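Rbam17540 (Bacillus amyloliquefaciens, PDB 2YOY) is a copper-dependent CBM33 (lytic polysaccharide monooxygenase) enzyme that probably cleaves crystalline polysaccharides oxidatively, most likely cellulose. Local coordinates at residues His154-Val159 and Asn171-Asn176; Tyr105-Lys110 and Thr148-Tyr153. All blocks are in the same frame, centred on the assembly; numbering follows the deposited sequence.

Contact 1: His154-Val159 and Asn171-Asn176; sequences HIILGV and NVIDVN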
loop_
_atom_site.group_PDB
_atom_site.type_symbol
_atom_site.label_atom_id
_atom_site.label_comp_id
_atom_site.label_asym_id
_atom_site.label_seq_id
_atom_site.Cartn_x
_atom_site.Cartn_y
_atom_site.Cartn_z
ATOM N N HIS A 154 5.400 4.945 10.890
ATOM C CA HIS A 154 4.572 3.732 10.731
ATOM C C HIS A 154 4.275 3.531 9.276
ATOM O O HIS A 154 4.409 4.472 8.519
ATOM C CB HIS A 154 3.331 3.740 11.608
ATOM C CG HIS A 154 3.680 3.559 13.049
ATOM N ND1 HIS A 154 4.003 2.328 13.579
ATOM C CD2 HIS A 154 3.953 4.469 14.017
ATOM C CE1 HIS A 154 4.405 2.480 14.823
ATOM N NE2 HIS A 154 4.400 3.768 15.109
ATOM N N ILE A 155 3.860 2.307 8.911
ATOM C CA ILE A 155 3.386 1.992 7.546
ATOM C C ILE A 155 1.975 1.460 7.645
ATOM O O ILE A 155 1.677 0.595 8.456
ATOM C CB ILE A 155 4.345 1.022 6.845
ATOM C CG1 ILE A 155 5.694 1.697 6.587
ATOM C CG2 ILE A 155 3.744 0.478 5.571
ATOM C CD1 ILE A 155 6.783 0.760 6.074
ATOM N N ILE A 156 1.072 2.141 6.949
ATOM C CA ILE A 156 -0.238 1.603 6.675
ATOM C C ILE A 156 -0.170 0.828 5.396
ATOM O O ILE A 156 0.192 1.354 4.339
ATOM C CB ILE A 156 -1.288 2.722 6.669
ATOM C CG1 ILE A 156 -1.304 3.347 8.087
ATOM C CG2 ILE A 156 -2.693 2.240 6.203
ATOM C CD1 ILE A 156 -2.091 4.650 8.149
ATOM N N LEU A 157 -0.581 -0.445 5.472
ATOM C CA LEU A 157 -0.864 -1.252 4.285
ATOM C C LEU A 157 -2.357 -1.310 3.942
ATOM O O LEU A 157 -3.195 -1.817 4.745
ATOM C CB LEU A 157 -0.384 -2.655 4.528
ATOM C CG LEU A 157 -0.631 -3.712 3.484
ATOM C CD1 LEU A 157 0.085 -3.400 2.189
ATOM C CD2 LEU A 157 -0.201 -5.107 3.999
ATOM N N GLY A 158 -2.718 -0.827 2.749
ATOM C CA GLY A 158 -3.994 -1.157 2.183
ATOM C C GLY A 158 -4.016 -2.237 1.143
ATOM O O GLY A 158 -3.190 -2.230 0.238
ATOM N N VAL A 159 -4.967 -3.161 1.283
ATOM C CA VAL A 159 -5.100 -4.274 0.370
ATOM C C VAL A 159 -6.494 -4.277 -0.302
ATOM O O VAL A 159 -7.511 -4.197 0.367
ATOM C CB VAL A 159 -4.822 -5.599 1.082
ATOM C CG1 VAL A 159 -4.779 -6.743 0.064
ATOM C CG2 VAL A 159 -3.492 -5.581 1.861
ATOM N N ASN A 171 -0.848 -1.715 -1.351
ATOM C CA ASN A 171 -0.259 -0.390 -1.319
ATOM C C ASN A 171 0.149 -0.007 0.104
ATOM O O ASN A 171 -0.695 0.231 0.989
ATOM C CB ASN A 171 -1.228 0.685 -1.811
ATOM C CG ASN A 171 -1.302 0.879 -3.338
ATOM O OD1 ASN A 171 -1.894 1.875 -3.774
ATOM N ND2 ASN A 171 -0.799 -0.061 -4.135
ATOM N N VAL A 172 1.456 0.090 0.306
ATOM C CA VAL A 172 1.989 0.592 1.519
ATOM C C VAL A 172 2.036 2.093 1.480
ATOM O O VAL A 172 2.222 2.712 0.429
ATOM C CB VAL A 172 3.396 -0.014 1.903
ATOM C CG1 VAL A 172 3.250 -1.479 2.132
ATOM C CG2 VAL A 172 4.442 0.279 0.843
ATOM N N ILE A 173 1.813 2.667 2.657
ATOM C CA ILE A 173 1.786 4.110 2.889
ATOM C C ILE A 173 2.737 4.439 4.061
ATOM O O ILE A 173 2.574 3.967 5.188
ATOM C CB ILE A 173 0.366 4.618 3.247
ATOM C CG1 ILE A 173 -0.671 4.177 2.231
ATOM C CG2 ILE A 173 0.355 6.127 3.356
ATOM C CD1 ILE A 173 -2.053 4.214 2.804
ATOM N N ASP A 174 3.716 5.306 3.799
ATOM C CA ASP A 174 4.657 5.733 4.852
ATOM C C ASP A 174 4.109 6.966 5.583
ATOM O O ASP A 174 3.786 7.973 4.954
ATOM C CB ASP A 174 6.012 6.035 4.235
ATOM C CG ASP A 174 6.593 4.837 3.513
ATOM O OD1 ASP A 174 7.112 3.933 4.228
ATOM O OD2 ASP A 174 6.520 4.770 2.245
ATOM N N VAL A 175 3.958 6.861 6.887
ATOM C CA VAL A 175 3.331 7.927 7.650
ATOM C C VAL A 175 4.154 8.288 8.878
ATOM O O VAL A 175 4.892 7.480 9.467
ATOM C CB VAL A 175 1.855 7.588 8.072
ATOM C CG1 VAL A 175 0.992 7.318 6.823
ATOM C CG2 VAL A 175 1.827 6.408 9.049
ATOM N N ASN A 176 4.024 9.554 9.232
ATOM C CA ASN A 176 4.492 10.019 10.520
ATOM C C ASN A 176 3.254 10.258 11.339
ATOM O O ASN A 176 2.460 11.165 11.050
ATOM C CB ASN A 176 5.290 11.291 10.346
ATOM C CG ASN A 176 5.720 11.874 11.674
ATOM O OD1 ASN A 176 6.327 11.180 12.478
ATOM N ND2 ASN A 176 5.403 13.121 11.910
#
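With CG1 of Ile155 anti to its carbonyl carbon (chi1 -67°), CG2 falls anti to the backbone N and meets CB of Val172 at 3.7 Å. On the same face Leu157 has CG anti to its N (chi1 176°), and its CD1 reaches CG1 of Val172, also at 3.7 Å. Val172 thus touches two side chains of the other strand. The other branch of Ile155 lies alongside Asp174, with CG1 3.5 Å from OD1. That oxygen has polar partners too: the Tyr153 hydroxyl and a salt bridge to Arg10. Shortened to an alanine, the isoleucine would lose CG2, which is likely to open a gap beside Val172 CB. The two strands form an antiparallel beta hairpin in the immunoglobulin-like beta-sandwich core of this enzyme family. Three hydrogen-bonded pairs, His154 with Val175, Ile156 with Ile173 and Gly158 with Asn171, give six backbone bonds. The one from Ile173 N to Ile156 O is 2.7 Å long but bent, 137° at the hydrogen. On the opposite face, Ile156 CG2 meets Ile173 CD1 at 4.0 Å, and both side chains also touch Phe90 of strand 86-94. Further along, Val175 CG2 lies 3.3 Å from His154 O.

Contact 2: Tyr105-Lys110 and Thr148-Tyr153; sequences YYITKK and TDRSGY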
loop_
_atom_site.group_PDB
_atom_site.type_symbol
_atom_site.label_atom_id
_atom_site.label_comp_id
_atom_site.label_asym_id
_atom_site.label_seq_id
_atom_site.Cartn_x
_atom_site.Cartn_y
_atom_site.Cartn_z
ATOM N N TYR A 105 -7.093 -3.175 5.748
ATOM C CA TYR A 105 -6.059 -2.220 6.135
ATOM C C TYR A 105 -5.362 -2.682 7.412
ATOM O O TYR A 105 -6.015 -3.151 8.348
ATOM C CB TYR A 105 -6.688 -0.836 6.393
ATOM C CG TYR A 105 -7.234 -0.150 5.121
ATOM C CD1 TYR A 105 -8.502 -0.395 4.680
ATOM C CD2 TYR A 105 -6.450 0.716 4.379
ATOM C CE1 TYR A 105 -9.000 0.190 3.560
ATOM C CE2 TYR A 105 -6.936 1.319 3.193
ATOM C CZ TYR A 105 -8.211 1.015 2.794
ATOM O OH TYR A 105 -8.776 1.599 1.705
ATOM N N TYR A 106 -4.041 -2.523 7.418
ATOM C CA TYR A 106 -3.170 -2.948 8.469
ATOM C C TYR A 106 -2.246 -1.769 8.814
ATOM O O TYR A 106 -1.956 -0.932 7.963
ATOM C CB TYR A 106 -2.318 -4.111 8.007
ATOM C CG TYR A 106 -3.107 -5.295 7.471
ATOM C CD1 TYR A 106 -3.691 -5.271 6.201
ATOM C CD2 TYR A 106 -3.368 -6.395 8.263
ATOM C CE1 TYR A 106 -4.483 -6.315 5.753
ATOM C CE2 TYR A 106 -4.110 -7.453 7.791
ATOM C CZ TYR A 106 -4.667 -7.407 6.549
ATOM O OH TYR A 106 -5.435 -8.429 6.089
ATOM N N ILE A 107 -1.718 -1.764 10.018
ATOM C CA ILE A 107 -0.686 -0.798 10.416
ATOM C C ILE A 107 0.425 -1.589 11.095
ATOM O O ILE A 107 0.184 -2.641 11.659
ATOM C CB ILE A 107 -1.209 0.304 11.348
ATOM C CG1 ILE A 107 -0.203 1.471 11.384
ATOM C CG2 ILE A 107 -1.432 -0.248 12.751
ATOM C CD1 ILE A 107 -0.785 2.730 11.957
ATOM N N THR A 108 1.617 -1.043 11.008
ATOM C CA THR A 108 2.764 -1.590 11.721
ATOM C C THR A 108 2.532 -1.514 13.221
ATOM O O THR A 108 1.938 -0.583 13.731
ATOM C CB THR A 108 4.048 -0.819 11.403
ATOM O OG1 THR A 108 3.756 0.573 11.353
ATOM C CG2 THR A 108 4.602 -1.287 10.051
ATOM N N LYS A 109 3.099 -2.482 13.925
ATOM C CA LYS A 109 2.985 -2.562 15.383
ATOM C C LYS A 109 3.875 -1.541 16.034
ATOM O O LYS A 109 4.869 -1.092 15.451
ATOM C CB LYS A 109 3.356 -3.954 15.865
ATOM C CG LYS A 109 2.411 -5.039 15.373
ATOM C CD LYS A 109 2.907 -6.444 15.705
ATOM C CE LYS A 109 1.809 -7.465 15.405
ATOM N NZ LYS A 109 2.229 -8.883 15.647
ATOM N N LYS A 110 3.526 -1.200 17.285
ATOM C CA LYS A 110 4.251 -0.194 18.067
ATOM C C LYS A 110 5.758 -0.428 18.061
ATOM O O LYS A 110 6.541 0.515 17.978
ATOM C CB LYS A 110 3.713 -0.159 19.515
ATOM C CG LYS A 110 4.140 1.052 20.322
ATOM C CD LYS A 110 3.419 1.072 21.662
ATOM C CE LYS A 110 3.935 2.177 22.561
ATOM N NZ LYS A 110 3.697 3.525 21.983
ATOM N N THR A 148 -4.419 5.020 18.020
ATOM C CA THR A 148 -3.958 6.245 18.689
ATOM C C THR A 148 -2.904 5.964 19.791
ATOM O O THR A 148 -2.575 6.878 20.563
ATOM C CB THR A 148 -5.138 7.037 19.303
ATOM O OG1 THR A 148 -5.847 6.226 20.261
ATOM C CG2 THR A 148 -6.119 7.522 18.211
ATOM N N ASP A 149 -2.393 4.728 19.850
ATOM C CA ASP A 149 -1.444 4.269 20.890
ATOM C C ASP A 149 -0.006 4.218 20.382
ATOM O O ASP A 149 0.859 3.630 21.027
ATOM C CB ASP A 149 -1.829 2.871 21.427
ATOM C CG ASP A 149 -1.825 1.814 20.351
ATOM O OD1 ASP A 149 -1.668 2.169 19.163
ATOM O OD2 ASP A 149 -1.965 0.630 20.682
ATOM N N ARG A 150 0.244 4.810 19.215
ATOM C CA ARG A 150 1.590 4.810 18.656
ATOM C C ARG A 150 1.880 6.037 17.808
ATOM O O ARG A 150 0.963 6.644 17.272
ATOM C CB ARG A 150 1.842 3.498 17.889
ATOM C CG ARG A 150 1.100 3.371 16.552
ATOM C CD ARG A 150 0.937 1.900 16.137
ATOM N NE ARG A 150 -0.010 1.210 17.002
ATOM C CZ ARG A 150 -0.418 -0.026 16.863
ATOM N NH1 ARG A 150 0.011 -0.791 15.859
ATOM N NH2 ARG A 150 -1.322 -0.511 17.696
ATOM N N SER A 151 3.162 6.393 17.709
ATOM C CA SER A 151 3.614 7.609 17.039
ATOM C C SER A 151 4.904 7.355 16.267
ATOM O O SER A 151 5.542 6.309 16.398
ATOM C CB SER A 151 3.864 8.770 18.047
ATOM O OG SER A 151 4.943 8.448 18.864
ATOM N N GLY A 152 5.288 8.358 15.507
ATOM C CA GLY A 152 6.470 8.310 14.670
ATOM C C GLY A 152 6.190 7.569 13.387
ATOM O O GLY A 152 5.038 7.540 12.921
ATOM N N TYR A 153 7.256 7.009 12.836
ATOM C CA TYR A 153 7.220 6.364 11.541
ATOM C C TYR A 153 6.496 5.032 11.634
ATOM O O TYR A 153 6.949 4.123 12.357
ATOM C CB TYR A 153 8.638 6.142 11.002
ATOM C CG TYR A 153 8.705 5.456 9.641
ATOM C CD1 TYR A 153 7.656 5.559 8.702
ATOM C CD2 TYR A 153 9.832 4.743 9.275
ATOM C CE1 TYR A 153 7.715 4.892 7.479
ATOM C CE2 TYR A 153 9.926 4.134 8.029
ATOM C CZ TYR A 153 8.884 4.213 7.129
ATOM O OH TYR A 153 9.010 3.598 5.883
HETATM O O HOH W 1 6.035 3.142 17.468
HETATM O O HOH W 2 4.957 4.739 19.553
#
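Asp149 and Arg150 bring the loop between strands 141-146 and 154-162 onto the end of strand 100-108, at one end of the beta-sandwich. The main-chain carbonyl of Asp149 makes the first link: in one of the two conformers of Lys110, NZ of that lysine donates to Asp149 O at 3.0 Å. In this conformer the lysine chain is extended as far as CE and bends at its last torsion (chi4 63°), which brings the ammonium to the carbonyl. The Asp149 carboxylate serves its own segment. Its OD1 takes both NE (2.9 Å) and NH2 of Arg150 in a side-on salt bridge. The carboxylate therefore holds the guanidinium from one edge and restrains its rotation.

Arg150 buries the largest share of the contact. Its NH1 donates to Thr108 O at 2.9 Å, and this oxygen lies almost exactly in the guanidinium plane. Glu124 on strand 123-130 forms a salt bridge with the same NH1, so the charge of Arg150 is probably balanced by two acids. Lys110 N lies over one face of the guanidinium. Ile107 CG2 approaches NH1 obliquely at 3.5 Å, while the two side chains run past each other in opposite directions. Nearer the backbone, Arg150 CB packs on Lys110 CG.

Ser151 adds water-mediated links through its main chain. One water accepts from Ser151 N at 3.1 Å and, in the same lysine conformer, from Lys110 NZ. A second donates weakly to Ser151 O and more firmly to Lys110 O, at 2.7 Å.

In the fold
Contact 1 is core: its touching residues are all buried, and regular backbone bonds with aliphatic side chains join two neighbouring strands. Contact 2 lies nearer the surface and is only partly buried. It fastens a loop to a strand end through charged side chains that donate to backbone carbonyls, and through waters. Both reach the same sheet, where strands 100-108 and 154-162 are neighbours, and the loop of contact 2 runs directly into the first strand of contact 1. Their centres are about 9 Å apart. Two polar links probably join them: Tyr153 OH to Asp174 OD1, and His154 ND1 to Thr108 OG1 at 2.8 Å. Ile107 CG1 also packs against Ile155 O.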